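Local structure of enoyl-CoA hydratase subunit II (Geobacillus kaustophilus, 2EJ5) at residues T28-M31 against N32-T36; V35-A38 against L39-G43. The protein probably catalyses the hydration of enoyl-CoA thioesters as a crotonase-family enzyme, perhaps in the breakdown of phenylacetic acid. One frame throughout, in Å; residues are numbered along the deposited sequence.

Contact 1. Residues T28-M31 against N32-T36; sequences TEQM and NAEVT
Thr28 O accepts from Asn32 N at 2.9 Å, and this bond opens the run of i to i+4 backbone bonds that starts helix 29-44. The bond is nearly straight, with an N-H...O angle of 178°. Ala33 N to Glu29 O, Glu34 N to Gln30 O and Val35 N to Met31 O continue the ladder. Thr28 sits at the N-cap. Its OG1 accepts a weak bond from Met31 N at 3.5 Å, which gives one first-turn N-H a side-chain partner.

Met31 and Val35 lie alongside each other, one turn apart, and point the same way. Met31 CG lies beside the carbonyl carbon, opposite the backbone N (chi1 -174°), and the chain stays extended beyond it. This carries CE down the helix to 4.2 Å from Val35 CG2. Both side chains also pack on Ile5 and Leu18 of the sheet.

Glu34 runs beside Gln30 on the more open flank, with its CG 2.9 Å beyond Gln30 O, a tight approach. Its carboxylate is held by the N-terminal residues: OE1 accepts from Thr4 OG1 and OE2 from Glu3 N. With an alanine here, Thr4 OG1 and Glu3 N would probably lose these acceptors, and the N-terminal segment could drift from the helix.

Asn32 O grips two donors of Thr36, OG1 at 3.0 Å and N at 3.2 Å. They come from opposite faces of the carbonyl plane. The hydroxyl bond ties the Thr36 side chain back to its own helix. The whole is a helix N-terminus with a threonine N-cap, the start of the helix in the beta-alpha-beta unit formed with strands 13-18 and 50-55.

Contact 2. Residues V35-A38 against L39-G43; sequences VTKA and LKQAG
Val35 and Leu39 make the apolar contact. They lie side by side and point the same way. Val35 CG1 meets Leu39 CD1 at 4.0 Å. The Leu39 branch leans back over the preceding turn, because its CG is anti to the carbonyl carbon (chi1 -69°), and CG comes 3.3 Å from Val35 O.

A second contact pairs a methyl with an aliphatic chain. Lys40 runs extended back along Thr36, and its CE lies 3.6 Å from Thr36 CG2. The ammonium NZ is 3.8 Å from the same methyl. The lysine thus lays its carbon chain against the threonine, whose CG2 is anti to the backbone N and is presented to Lys40 in this way.

The polar ends are looser. Lys37 and Gln41 cross at a slant, with Lys37 NZ 4.1 Å from Gln41 OE1. The firm partner of that oxygen is Tyr2 OH, which hydrogen-bonds it from the N-terminal loop.

Four successive backbone bonds carry helix 29-44 through this turn. Leu39 N donates to Val35 O at 2.9 Å. Lys40 N to Thr36 O and Gln41 N to Lys37 O follow. Ala42 N to Ala38 O is the shortest of the four, at 2.8 Å, and nearly straight at 177°. The regular spacing shows an unbroken alpha-helix.

The surroundings differ round the helix. Thr36 packs on Met86 and Ala89 of helix 75-92, and Leu39 on Leu90 of the same helix. Ala38 lies on Ile5 and Leu16, with Leu39 also on Leu16, so small and branched side chains seat the helix on strands 5-10 and 13-18. Farther along, Ala42 touches Tyr7 of strand 5-10 and Val48 of the loop leading to strand 50-55.

How the contacts relate
Contacts 1 and 2 are overlapping lengths of helix 29-44. Their centres are about 11 Å apart. Val35 and Thr36 belong to both, so contact 2 begins where contact 1 ends. Val35 is the shared apolar residue: one branch serves each contact. This makes one apolar stripe along the helix, laid against strand 13-18. The helix bridges strands 13-18 and 50-55 in a beta-alpha-beta unit of the crotonase-like fold. The centres of contacts 1 and 2 lie about 16 and 13 Å from the chain centre. No other chain of the three-chain assembly touches either contact.

Contact 1. Residues T28-M31 against N32-T36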
ATOM      1  N   THR A  28      10.391  22.893  19.273  1.00 27.45           N
ATOM      2  CA  THR A  28      11.227  22.843  20.471  1.00 28.45           C
ATOM      3  C   THR A  28      10.501  22.018  21.506  1.00 29.69           C
ATOM      4  O   THR A  28       9.318  21.684  21.344  1.00 30.12           O
ATOM      5  CB  THR A  28      11.430  24.219  21.062  1.00 27.84           C
ATOM      6  OG1 THR A  28      10.150  24.719  21.447  1.00 25.13           O
ATOM      7  CG2 THR A  28      12.080  25.162  20.031  1.00 26.80           C
ATOM      8  N   GLU A  29      11.190  21.729  22.604  1.00 30.51           N
ATOM      9  CA  GLU A  29      10.601  20.982  23.720  1.00 32.29           C
ATOM     10  C   GLU A  29       9.198  21.450  24.138  1.00 31.32           C
ATOM     11  O   GLU A  29       8.293  20.619  24.329  1.00 31.01           O
ATOM     12  CB  GLU A  29      11.582  20.987  24.908  1.00 32.18           C
ATOM     13  CG  GLU A  29      11.101  20.275  26.153  1.00 35.22           C
ATOM     14  CD  GLU A  29      12.136  20.296  27.272  1.00 36.52           C
ATOM     15  OE1 GLU A  29      12.906  21.300  27.384  1.00 41.47           O
ATOM     16  OE2 GLU A  29      12.170  19.301  28.039  1.00 42.15           O
ATOM     17  N   GLN A  30       8.991  22.757  24.274  1.00 31.37           N
ATOM     18  CA  GLN A  30       7.670  23.229  24.677  1.00 31.55           C
ATOM     19  C   GLN A  30       6.619  23.260  23.540  1.00 29.52           C
ATOM     20  O   GLN A  30       5.448  23.098  23.830  1.00 30.51           O
ATOM     21  CB  GLN A  30       7.696  24.543  25.490  1.00 31.99           C
ATOM     22  CG  GLN A  30       7.772  25.834  24.717  1.00 33.81           C
ATOM     23  CD  GLN A  30       7.668  27.055  25.631  1.00 35.18           C
ATOM     24  OE1 GLN A  30       6.578  27.399  26.146  1.00 40.37           O
ATOM     25  NE2 GLN A  30       8.802  27.718  25.844  1.00 38.47           N
ATOM     26  N   MET A  31       7.035  23.456  22.290  1.00 27.03           N
ATOM     27  CA  MET A  31       6.118  23.293  21.145  1.00 25.41           C
ATOM     28  C   MET A  31       5.627  21.864  21.118  1.00 24.79           C
ATOM     29  O   MET A  31       4.448  21.639  20.967  1.00 24.79           O
ATOM     30  CB  MET A  31       6.735  23.667  19.793  1.00 25.80           C
ATOM     31  CG  MET A  31       5.682  23.621  18.616  1.00 25.33           C
ATOM     32  SD  MET A  31       6.245  23.863  16.924  1.00 20.56           S
ATOM     33  CE  MET A  31       4.709  23.458  16.191  1.00 29.21           C
ATOM     34  N   ASN A  32       6.544  20.909  21.258  1.00 24.18           N
ATOM     35  CA  ASN A  32       6.165  19.508  21.358  1.00 24.02           C
ATOM     36  C   ASN A  32       5.168  19.283  22.465  1.00 23.70           C
ATOM     37  O   ASN A  32       4.169  18.620  22.274  1.00 22.93           O
ATOM     38  CB  ASN A  32       7.394  18.598  21.548  1.00 22.61           C
ATOM     39  CG  ASN A  32       8.144  18.392  20.284  1.00 24.68           C
ATOM     40  OD1 ASN A  32       7.565  17.996  19.261  1.00 28.76           O
ATOM     41  ND2 ASN A  32       9.439  18.668  20.311  1.00 22.83           N
ATOM     42  N   ALA A  33       5.461  19.827  23.650  1.00 24.33           N
ATOM     43  CA  ALA A  33       4.602  19.656  24.779  1.00 23.08           C
ATOM     44  C   ALA A  33       3.241  20.330  24.619  1.00 23.73           C
ATOM     45  O   ALA A  33       2.235  19.809  25.101  1.00 23.18           O
ATOM     46  CB  ALA A  33       5.300  20.176  26.042  1.00 25.02           C
ATOM     47  N   GLU A  34       3.221  21.510  24.006  1.00 23.61           N
ATOM     48  CA  GLU A  34       1.959  22.265  23.862  1.00 24.88           C
ATOM     49  C   GLU A  34       1.058  21.590  22.829  1.00 23.42           C
ATOM     50  O   GLU A  34      -0.130  21.467  23.032  1.00 24.16           O
ATOM     51  CB  GLU A  34       2.229  23.727  23.493  1.00 23.46           C
ATOM     52  CG  GLU A  34       2.982  24.485  24.625  1.00 27.15           C
ATOM     53  CD  GLU A  34       3.222  25.947  24.325  1.00 27.95           C
ATOM     54  OE1 GLU A  34       3.327  26.310  23.130  1.00 26.84           O
ATOM     55  OE2 GLU A  34       3.322  26.737  25.310  1.00 32.09           O
ATOM     56  N   VAL A  35       1.651  21.112  21.737  1.00 24.02           N
ATOM     57  CA  VAL A  35       0.866  20.436  20.697  1.00 21.57           C
ATOM     58  C   VAL A  35       0.197  19.198  21.286  1.00 21.70           C
ATOM     59  O   VAL A  35      -0.980  18.966  21.034  1.00 21.24           O
ATOM     60  CB  VAL A  35       1.719  20.122  19.471  1.00 22.06           C
ATOM     61  CG1 VAL A  35       0.979  19.120  18.527  1.00 19.26           C
ATOM     62  CG2 VAL A  35       2.073  21.415  18.698  1.00 21.09           C
ATOM     63  N   THR A  36       0.939  18.444  22.115  1.00 20.90           N
ATOM     64  CA  THR A  36       0.428  17.246  22.788  1.00 21.41           C
ATOM     65  C   THR A  36      -0.794  17.579  23.618  1.00 21.74           C
ATOM     66  O   THR A  36      -1.850  16.958  23.467  1.00 21.46           O
ATOM     67  CB  THR A  36       1.523  16.547  23.697  1.00 20.40           C
ATOM     68  OG1 THR A  36       2.647  16.163  22.900  1.00 22.31           O
ATOM     69  CG2 THR A  36       1.000  15.295  24.380  1.00 22.80           C
TER

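Contact 2. Residues V35-A38 against L39-G43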
ATOM      1  N   VAL A  35       1.651  21.112  21.737  1.00 24.02           N
ATOM      2  CA  VAL A  35       0.866  20.436  20.697  1.00 21.57           C
ATOM      3  C   VAL A  35       0.197  19.198  21.286  1.00 21.70           C
ATOM      4  O   VAL A  35      -0.980  18.966  21.034  1.00 21.24           O
ATOM      5  CB  VAL A  35       1.719  20.122  19.471  1.00 22.06           C
ATOM      6  CG1 VAL A  35       0.979  19.120  18.527  1.00 19.26           C
ATOM      7  CG2 VAL A  35       2.073  21.415  18.698  1.00 21.09           C
ATOM      8  N   THR A  36       0.939  18.444  22.115  1.00 20.90           N
ATOM      9  CA  THR A  36       0.428  17.246  22.788  1.00 21.41           C
ATOM     10  C   THR A  36      -0.794  17.579  23.618  1.00 21.74           C
ATOM     11  O   THR A  36      -1.850  16.958  23.467  1.00 21.46           O
ATOM     12  CB  THR A  36       1.523  16.547  23.697  1.00 20.40           C
ATOM     13  OG1 THR A  36       2.647  16.163  22.900  1.00 22.31           O
ATOM     14  CG2 THR A  36       1.000  15.295  24.380  1.00 22.80           C
ATOM     15  N   LYS A  37      -0.633  18.537  24.527  1.00 22.96           N
ATOM     16  CA  LYS A  37      -1.729  19.032  25.373  1.00 22.81           C
ATOM     17  C   LYS A  37      -2.963  19.508  24.577  1.00 22.19           C
ATOM     18  O   LYS A  37      -4.092  19.166  24.920  1.00 21.71           O
ATOM     19  CB  LYS A  37      -1.197  20.172  26.256  1.00 24.34           C
ATOM     20  CG  LYS A  37      -2.190  20.653  27.324  1.00 27.81           C
ATOM     21  CD  LYS A  37      -1.477  21.535  28.351  1.00 34.47           C
ATOM     22  CE  LYS A  37      -2.438  22.086  29.407  1.00 37.39           C
ATOM     23  NZ  LYS A  37      -3.448  23.027  28.807  1.00 40.84           N
ATOM     24  N   ALA A  38      -2.720  20.280  23.525  1.00 21.38           N
ATOM     25  CA  ALA A  38      -3.777  20.845  22.684  1.00 22.54           C
ATOM     26  C   ALA A  38      -4.540  19.712  21.974  1.00 22.42           C
ATOM     27  O   ALA A  38      -5.759  19.737  21.911  1.00 22.30           O
ATOM     28  CB  ALA A  38      -3.172  21.780  21.671  1.00 21.79           C
ATOM     29  N   LEU A  39      -3.812  18.701  21.457  1.00 22.50           N
ATOM     30  CA  LEU A  39      -4.477  17.570  20.786  1.00 20.94           C
ATOM     31  C   LEU A  39      -5.336  16.819  21.740  1.00 21.58           C
ATOM     32  O   LEU A  39      -6.409  16.387  21.391  1.00 20.32           O
ATOM     33  CB  LEU A  39      -3.485  16.604  20.131  1.00 21.11           C
ATOM     34  CG  LEU A  39      -2.719  17.130  18.917  1.00 21.68           C
ATOM     35  CD1 LEU A  39      -1.675  16.099  18.495  1.00 23.45           C
ATOM     36  CD2 LEU A  39      -3.633  17.601  17.727  1.00 19.11           C
ATOM     37  N   LYS A  40      -4.869  16.657  22.978  1.00 22.71           N
ATOM     38  CA  LYS A  40      -5.638  15.908  23.965  1.00 24.55           C
ATOM     39  C   LYS A  40      -6.864  16.746  24.373  1.00 23.82           C
ATOM     40  O   LYS A  40      -7.933  16.200  24.584  1.00 24.36           O
ATOM     41  CB  LYS A  40      -4.755  15.526  25.185  1.00 25.59           C
ATOM     42  CG  LYS A  40      -3.563  14.581  24.857  1.00 27.55           C
ATOM     43  CD  LYS A  40      -2.616  14.405  26.057  1.00 26.58           C
ATOM     44  CE  LYS A  40      -1.561  13.295  25.811  1.00 28.98           C
ATOM     45  NZ  LYS A  40      -0.569  13.060  26.972  1.00 34.18           N
ATOM     46  N   GLN A  41      -6.687  18.059  24.425  1.00 24.64           N
ATOM     47  CA  GLN A  41      -7.759  19.036  24.725  1.00 26.96           C
ATOM     48  C   GLN A  41      -8.869  18.899  23.660  1.00 25.78           C
ATOM     49  O   GLN A  41     -10.026  18.585  23.975  1.00 24.38           O
ATOM     50  CB  GLN A  41      -7.152  20.441  24.704  1.00 26.92           C
ATOM     51  CG  GLN A  41      -8.013  21.626  25.195  1.00 29.93           C
ATOM     52  CD  GLN A  41      -7.142  22.877  25.532  1.00 31.62           C
ATOM     53  OE1 GLN A  41      -5.889  22.818  25.516  1.00 35.30           O
ATOM     54  NE2 GLN A  41      -7.810  24.015  25.836  1.00 34.68           N
ATOM     55  N   ALA A  42      -8.471  19.072  22.397  1.00 25.23           N
ATOM     56  CA  ALA A  42      -9.388  18.878  21.258  1.00 24.74           C
ATOM     57  C   ALA A  42     -10.111  17.542  21.287  1.00 24.59           C
ATOM     58  O   ALA A  42     -11.318  17.476  21.045  1.00 25.00           O
ATOM     59  CB  ALA A  42      -8.634  19.074  19.943  1.00 25.49           C
ATOM     60  N   GLY A  43      -9.391  16.469  21.608  1.00 23.93           N
ATOM     61  CA  GLY A  43     -10.011  15.155  21.749  1.00 23.83           C
ATOM     62  C   GLY A  43     -11.047  15.074  22.869  1.00 24.09           C
ATOM     63  O   GLY A  43     -12.022  14.339  22.747  1.00 23.27           O
TER